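Long-range contacts in heroin esterase (Rhodococcus sp., PDB 1LZL), which probably hydrolyses acetyl esters such as those of heroin, as a serine esterase of the alpha/beta hydrolase fold: residues 79-84 against 147-152; 109-114 against 310-315. One frame throughout, in Å; residues are numbered along the deposited sequence.

Overall arrangement
Strand 79-85 and the lead-in to its parallel neighbour 112-116 each meet a further element here, and the partner dictates the chemistry. In contact 1 the start of strand 79-85 meets the short strand 149-150, so backbone hydrogen bonds do the holding and one buried valine-isoleucine pair adds apolar packing. In contact 2 the end of helix 99-109 and the turn leading into strand 112-116 meet helix 299-315, and the join is made by side chains packing on the helix. Both are partly buried, passing from buried residues such as V81 and F111 to partly exposed D150 and exposed R313. Their centres lie about 9 Å apart, with strand-to-strand bonding of L82 and W84 to A114 between them.

Contact 1. Residues 79-84 against 147-152; sequences VPVLLW and LGIDPS
V79 and I149 pair as neighbours in a short parallel beta bridge, and the backbone carries most of the contact. V79 N donates to G148 O at 2.9 Å, and D150 N returns a bond to V79 O, also 2.9 Å and nearly straight at 169°. The same V79 O receives a CA-H...O contact from the CA of I149, so one carbonyl grips two successive residues of the other chain segment. V79 CG2 lies 3.6 Å from G148 O, beside the backbone bond.

Apolar packing follows one step further along the strand. The first torsion of V81 (chi1 60°) sets CG1 between the backbone N and the carbonyl carbon, where it touches I149 CG2 at 3.5 Å; V81 CG2, anti to the backbone N, lies 4.0 Å from I149 CD1. The two branched side chains cross obliquely.

The carboxylate of D150 ties down the exit from the bridge. Its OD1 accepts from the OG and the backbone N of S152, at 2.8 Å and 3.0 Å, both approaching from the same face of the group; the bond from N makes an Asx turn. OD2 forms a salt bridge with R153.

G148, with positive phi, ends the preceding helix in a Schellman motif. Helix end, short parallel bridge and corner together lead into strand 153-159, which neighbours 79-85 in the central alpha/beta hydrolase sheet and runs on to a probable nucleophile elbow (GxSxG).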
loop_
_atom_site.group_PDB
_atom_site.type_symbol
_atom_site.label_atom_id
_atom_site.label_comp_id
_atom_site.label_asym_id
_atom_site.label_seq_id
_atom_site.Cartn_x
_atom_site.Cartn_y
_atom_site.Cartn_z
ATOM N N VAL A 79 -4.758 -6.234 21.140
ATOM C CA VAL A 79 -3.502 -6.354 20.391
ATOM C C VAL A 79 -3.342 -5.181 19.443
ATOM O O VAL A 79 -4.353 -4.533 19.136
ATOM C CB VAL A 79 -3.432 -7.631 19.552
ATOM C CG1 VAL A 79 -3.294 -8.856 20.469
ATOM C CG2 VAL A 79 -4.672 -7.743 18.668
ATOM N N PRO A 80 -2.132 -4.901 18.994
ATOM C CA PRO A 80 -1.977 -3.872 17.947
ATOM C C PRO A 80 -2.728 -4.262 16.679
ATOM O O PRO A 80 -3.041 -5.447 16.462
ATOM C CB PRO A 80 -0.458 -3.883 17.650
ATOM C CG PRO A 80 0.175 -4.435 18.889
ATOM C CD PRO A 80 -0.834 -5.471 19.395
ATOM N N VAL A 81 -2.993 -3.249 15.830
ATOM C CA VAL A 81 -3.660 -3.527 14.562
ATOM C C VAL A 81 -2.916 -2.837 13.412
ATOM O O VAL A 81 -2.442 -1.720 13.576
ATOM C CB VAL A 81 -5.118 -3.081 14.590
ATOM C CG1 VAL A 81 -5.239 -1.580 14.848
ATOM C CG2 VAL A 81 -5.864 -3.466 13.299
ATOM N N LEU A 82 -2.840 -3.504 12.268
ATOM C CA LEU A 82 -2.333 -2.929 11.036
ATOM C C LEU A 82 -3.543 -2.664 10.139
ATOM O O LEU A 82 -4.224 -3.632 9.781
ATOM C CB LEU A 82 -1.361 -3.880 10.350
ATOM C CG LEU A 82 -0.930 -3.520 8.912
ATOM C CD1 LEU A 82 -0.163 -2.193 8.882
ATOM C CD2 LEU A 82 -0.119 -4.690 8.348
ATOM N N LEU A 83 -3.791 -1.415 9.779
ATOM C CA LEU A 83 -4.772 -1.104 8.728
ATOM C C LEU A 83 -4.003 -1.271 7.425
ATOM O O LEU A 83 -2.993 -0.605 7.220
ATOM C CB LEU A 83 -5.301 0.320 8.926
ATOM C CG LEU A 83 -6.411 0.750 7.971
ATOM C CD1 LEU A 83 -7.752 0.234 8.397
ATOM C CD2 LEU A 83 -6.530 2.281 7.884
ATOM N N TRP A 84 -4.429 -2.166 6.543
ATOM C CA TRP A 84 -3.688 -2.486 5.349
ATOM C C TRP A 84 -4.500 -2.128 4.110
ATOM O O TRP A 84 -5.721 -2.346 4.087
ATOM C CB TRP A 84 -3.385 -4.022 5.301
ATOM C CG TRP A 84 -2.602 -4.325 4.047
ATOM C CD1 TRP A 84 -3.045 -4.954 2.938
ATOM C CD2 TRP A 84 -1.243 -3.962 3.829
ATOM N NE1 TRP A 84 -2.037 -5.024 2.019
ATOM C CE2 TRP A 84 -0.922 -4.431 2.537
ATOM C CE3 TRP A 84 -0.255 -3.316 4.567
ATOM C CZ2 TRP A 84 0.337 -4.271 1.955
ATOM C CZ3 TRP A 84 1.012 -3.144 4.003
ATOM C CH2 TRP A 84 1.299 -3.628 2.698
ATOM N N LEU A 147 -13.371 -4.404 19.387
ATOM C CA LEU A 147 -12.662 -5.219 18.419
ATOM C C LEU A 147 -11.416 -5.877 18.982
ATOM O O LEU A 147 -10.741 -6.665 18.320
ATOM C CB LEU A 147 -12.246 -4.355 17.220
ATOM C CG LEU A 147 -13.355 -3.838 16.311
ATOM C CD1 LEU A 147 -12.724 -3.010 15.207
ATOM C CD2 LEU A 147 -14.170 -4.944 15.677
ATOM N N GLY A 148 -11.060 -5.581 20.228
ATOM C CA GLY A 148 -9.933 -6.252 20.848
ATOM C C GLY A 148 -8.607 -5.652 20.369
ATOM O O GLY A 148 -7.562 -6.324 20.371
ATOM N N ILE A 149 -8.708 -4.381 20.002
ATOM C CA ILE A 149 -7.586 -3.589 19.483
ATOM C C ILE A 149 -7.066 -2.575 20.493
ATOM O O ILE A 149 -7.819 -1.874 21.187
ATOM C CB ILE A 149 -8.021 -2.833 18.210
ATOM C CG1 ILE A 149 -8.260 -3.804 17.049
ATOM C CG2 ILE A 149 -7.017 -1.750 17.865
ATOM C CD1 ILE A 149 -8.909 -3.135 15.851
ATOM N N ASP A 150 -5.736 -2.445 20.559
ATOM C CA ASP A 150 -5.105 -1.395 21.349
ATOM C C ASP A 150 -5.046 -0.106 20.535
ATOM O O ASP A 150 -4.278 0.005 19.576
ATOM C CB ASP A 150 -3.702 -1.829 21.798
ATOM C CG ASP A 150 -2.992 -0.781 22.619
ATOM O OD1 ASP A 150 -3.460 0.364 22.782
ATOM O OD2 ASP A 150 -1.904 -1.133 23.158
ATOM N N PRO A 151 -5.829 0.903 20.861
ATOM C CA PRO A 151 -5.950 2.086 19.992
ATOM C C PRO A 151 -4.669 2.914 19.950
ATOM O O PRO A 151 -4.459 3.751 19.070
ATOM C CB PRO A 151 -7.108 2.878 20.629
ATOM C CG PRO A 151 -7.061 2.427 22.087
ATOM C CD PRO A 151 -6.654 0.988 22.095
ATOM N N SER A 152 -3.791 2.669 20.921
ATOM C CA SER A 152 -2.503 3.348 20.957
ATOM C C SER A 152 -1.508 2.642 20.045
ATOM O O SER A 152 -0.362 3.125 19.906
ATOM C CB SER A 152 -1.950 3.411 22.387
ATOM O OG SER A 152 -1.319 2.179 22.750
#

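Contact 2. Residues 109-114 against 310-315; sequences LGFAVA and TAIRRG. Unlike the reference sequence in segment 310-315: T310 (reference Cys), A311 (reference Asp), I312 (reference Pro), R313 (reference Glu), G315 (reference Val).
L109 and F111 reach helix 299-315 through similar first torsions: each places CG opposite its own carbonyl carbon, at chi1 -57° and -64°, with the backbone N beside it. In L109 the extended second torsion, chi2 -172°, carries CD1 on to the helix, and CD2 branches off toward R313 CB. I312 meets them with its CG2 branch.

The leucine's two methyls divide the work. CD1 sits 3.8 Å from I312 CG2 and just as near the backbone N of R313, while CD2 meets R313 CB at 3.9 Å. In both pairs the side chains cross at about a right angle. R313 thus contributes its backbone and the base of its side chain, whose bent outer part leads away from the contact to an exposed position.

The ring of F111 approaches through CE2. That carbon is 3.7 Å from I312 O, which lies at the ring edge and in its plane, and 4.0 Å from I312 CG2; R313 CA is also close. One face of the ring is covered by L109 CB, centred 3.7 Å above its plane, so the leucine that touches the helix also backs the ring. A serine in place of F111 would remove the ring, and I312 CG2, I312 O and L109 CB would probably be left facing a gap beside the helix.

P80 of the adjacent strand also touches F111, and F101 of helix 99-109 meets I312. The arrangement is side-chain packing of the C-terminal helix against a helix-to-strand turn, within the layered helices and sheet of an alpha/beta hydrolase.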
loop_
_atom_site.group_PDB
_atom_site.type_symbol
_atom_site.label_atom_id
_atom_site.label_comp_id
_atom_site.label_asym_id
_atom_site.label_seq_id
_atom_site.Cartn_x
_atom_site.Cartn_y
_atom_site.Cartn_z
ATOM N N LEU A 109 3.040 -12.219 14.003
ATOM C CA LEU A 109 3.200 -11.157 14.967
ATOM C C LEU A 109 2.120 -11.125 16.045
ATOM O O LEU A 109 2.302 -10.462 17.062
ATOM C CB LEU A 109 3.179 -9.772 14.257
ATOM C CG LEU A 109 4.237 -9.654 13.173
ATOM C CD1 LEU A 109 4.266 -8.209 12.677
ATOM C CD2 LEU A 109 5.599 -10.140 13.679
ATOM N N GLY A 110 0.986 -11.814 15.799
ATOM C CA GLY A 110 -0.065 -11.792 16.804
ATOM C C GLY A 110 -0.837 -10.491 16.871
ATOM O O GLY A 110 -1.388 -10.051 17.878
ATOM N N PHE A 111 -0.895 -9.812 15.722
ATOM C CA PHE A 111 -1.519 -8.512 15.537
ATOM C C PHE A 111 -2.802 -8.718 14.721
ATOM O O PHE A 111 -2.854 -9.583 13.837
ATOM C CB PHE A 111 -0.619 -7.510 14.822
ATOM C CG PHE A 111 0.659 -7.093 15.524
ATOM C CD1 PHE A 111 0.911 -7.427 16.849
ATOM C CD2 PHE A 111 1.628 -6.370 14.810
ATOM C CE1 PHE A 111 2.107 -7.023 17.415
ATOM C CE2 PHE A 111 2.813 -5.935 15.378
ATOM C CZ PHE A 111 3.037 -6.286 16.707
ATOM N N ALA A 112 -3.818 -7.908 15.030
ATOM C CA ALA A 112 -4.980 -7.838 14.144
ATOM C C ALA A 112 -4.623 -7.084 12.875
ATOM O O ALA A 112 -3.721 -6.244 12.852
ATOM C CB ALA A 112 -6.123 -7.141 14.865
ATOM N N VAL A 113 -5.324 -7.430 11.791
ATOM C CA VAL A 113 -5.105 -6.739 10.529
ATOM C C VAL A 113 -6.457 -6.368 9.954
ATOM O O VAL A 113 -7.340 -7.214 9.775
ATOM C CB VAL A 113 -4.313 -7.604 9.543
ATOM C CG1 VAL A 113 -4.128 -6.793 8.260
ATOM C CG2 VAL A 113 -2.973 -8.063 10.108
ATOM N N ALA A 114 -6.624 -5.078 9.680
ATOM C CA ALA A 114 -7.872 -4.557 9.097
ATOM C C ALA A 114 -7.568 -4.251 7.632
ATOM O O ALA A 114 -6.970 -3.201 7.345
ATOM C CB ALA A 114 -8.327 -3.324 9.868
ATOM N N THR A 310 9.727 -7.696 10.738
ATOM C CA THR A 310 10.559 -7.085 11.774
ATOM C C THR A 310 10.170 -5.619 11.984
ATOM O O THR A 310 10.004 -5.108 13.100
ATOM C CB THR A 310 12.046 -7.208 11.440
ATOM O OG1 THR A 310 12.391 -8.607 11.562
ATOM C CG2 THR A 310 12.902 -6.494 12.457
ATOM N N ALA A 311 9.963 -4.893 10.885
ATOM C CA ALA A 311 9.646 -3.467 10.980
ATOM C C ALA A 311 8.313 -3.217 11.677
ATOM O O ALA A 311 8.170 -2.336 12.543
ATOM C CB ALA A 311 9.613 -2.864 9.558
ATOM N N ILE A 312 7.298 -4.022 11.260
ATOM C CA ILE A 312 5.963 -3.842 11.840
ATOM C C ILE A 312 5.979 -4.282 13.309
ATOM O O ILE A 312 5.385 -3.568 14.150
ATOM C CB ILE A 312 4.912 -4.577 11.002
ATOM C CG1 ILE A 312 4.785 -3.928 9.611
ATOM C CG2 ILE A 312 3.554 -4.631 11.676
ATOM C CD1 ILE A 312 4.044 -4.791 8.606
ATOM N N ARG A 313 6.645 -5.432 13.573
ATOM C CA ARG A 313 6.741 -5.843 14.981
ATOM C C ARG A 313 7.321 -4.772 15.880
ATOM O O ARG A 313 6.832 -4.485 16.977
ATOM C CB ARG A 313 7.622 -7.101 15.086
ATOM C CG ARG A 313 7.618 -7.660 16.497
ATOM C CD ARG A 313 8.475 -8.905 16.603
ATOM N NE ARG A 313 9.883 -8.519 16.448
ATOM C CZ ARG A 313 10.649 -9.137 15.544
ATOM N NH1 ARG A 313 10.121 -10.103 14.785
ATOM N NH2 ARG A 313 11.916 -8.817 15.376
ATOM N N ARG A 314 8.409 -4.131 15.411
ATOM C CA ARG A 314 9.070 -3.150 16.254
ATOM C C ARG A 314 8.289 -1.855 16.307
ATOM O O ARG A 314 8.168 -1.219 17.362
ATOM C CB ARG A 314 10.505 -2.915 15.780
ATOM C CG ARG A 314 11.226 -1.929 16.676
ATOM C CD ARG A 314 12.443 -1.445 15.859
ATOM N NE ARG A 314 12.069 -0.203 15.265
ATOM C CZ ARG A 314 12.247 1.065 15.075
ATOM N NH1 ARG A 314 13.238 1.774 15.610
ATOM N NH2 ARG A 314 11.331 1.622 14.270
ATOM N N GLY A 315 7.719 -1.475 15.159
ATOM C CA GLY A 315 6.959 -0.236 15.065
ATOM C C GLY A 315 5.765 -0.267 16.033
ATOM O O GLY A 315 5.360 0.805 16.488
#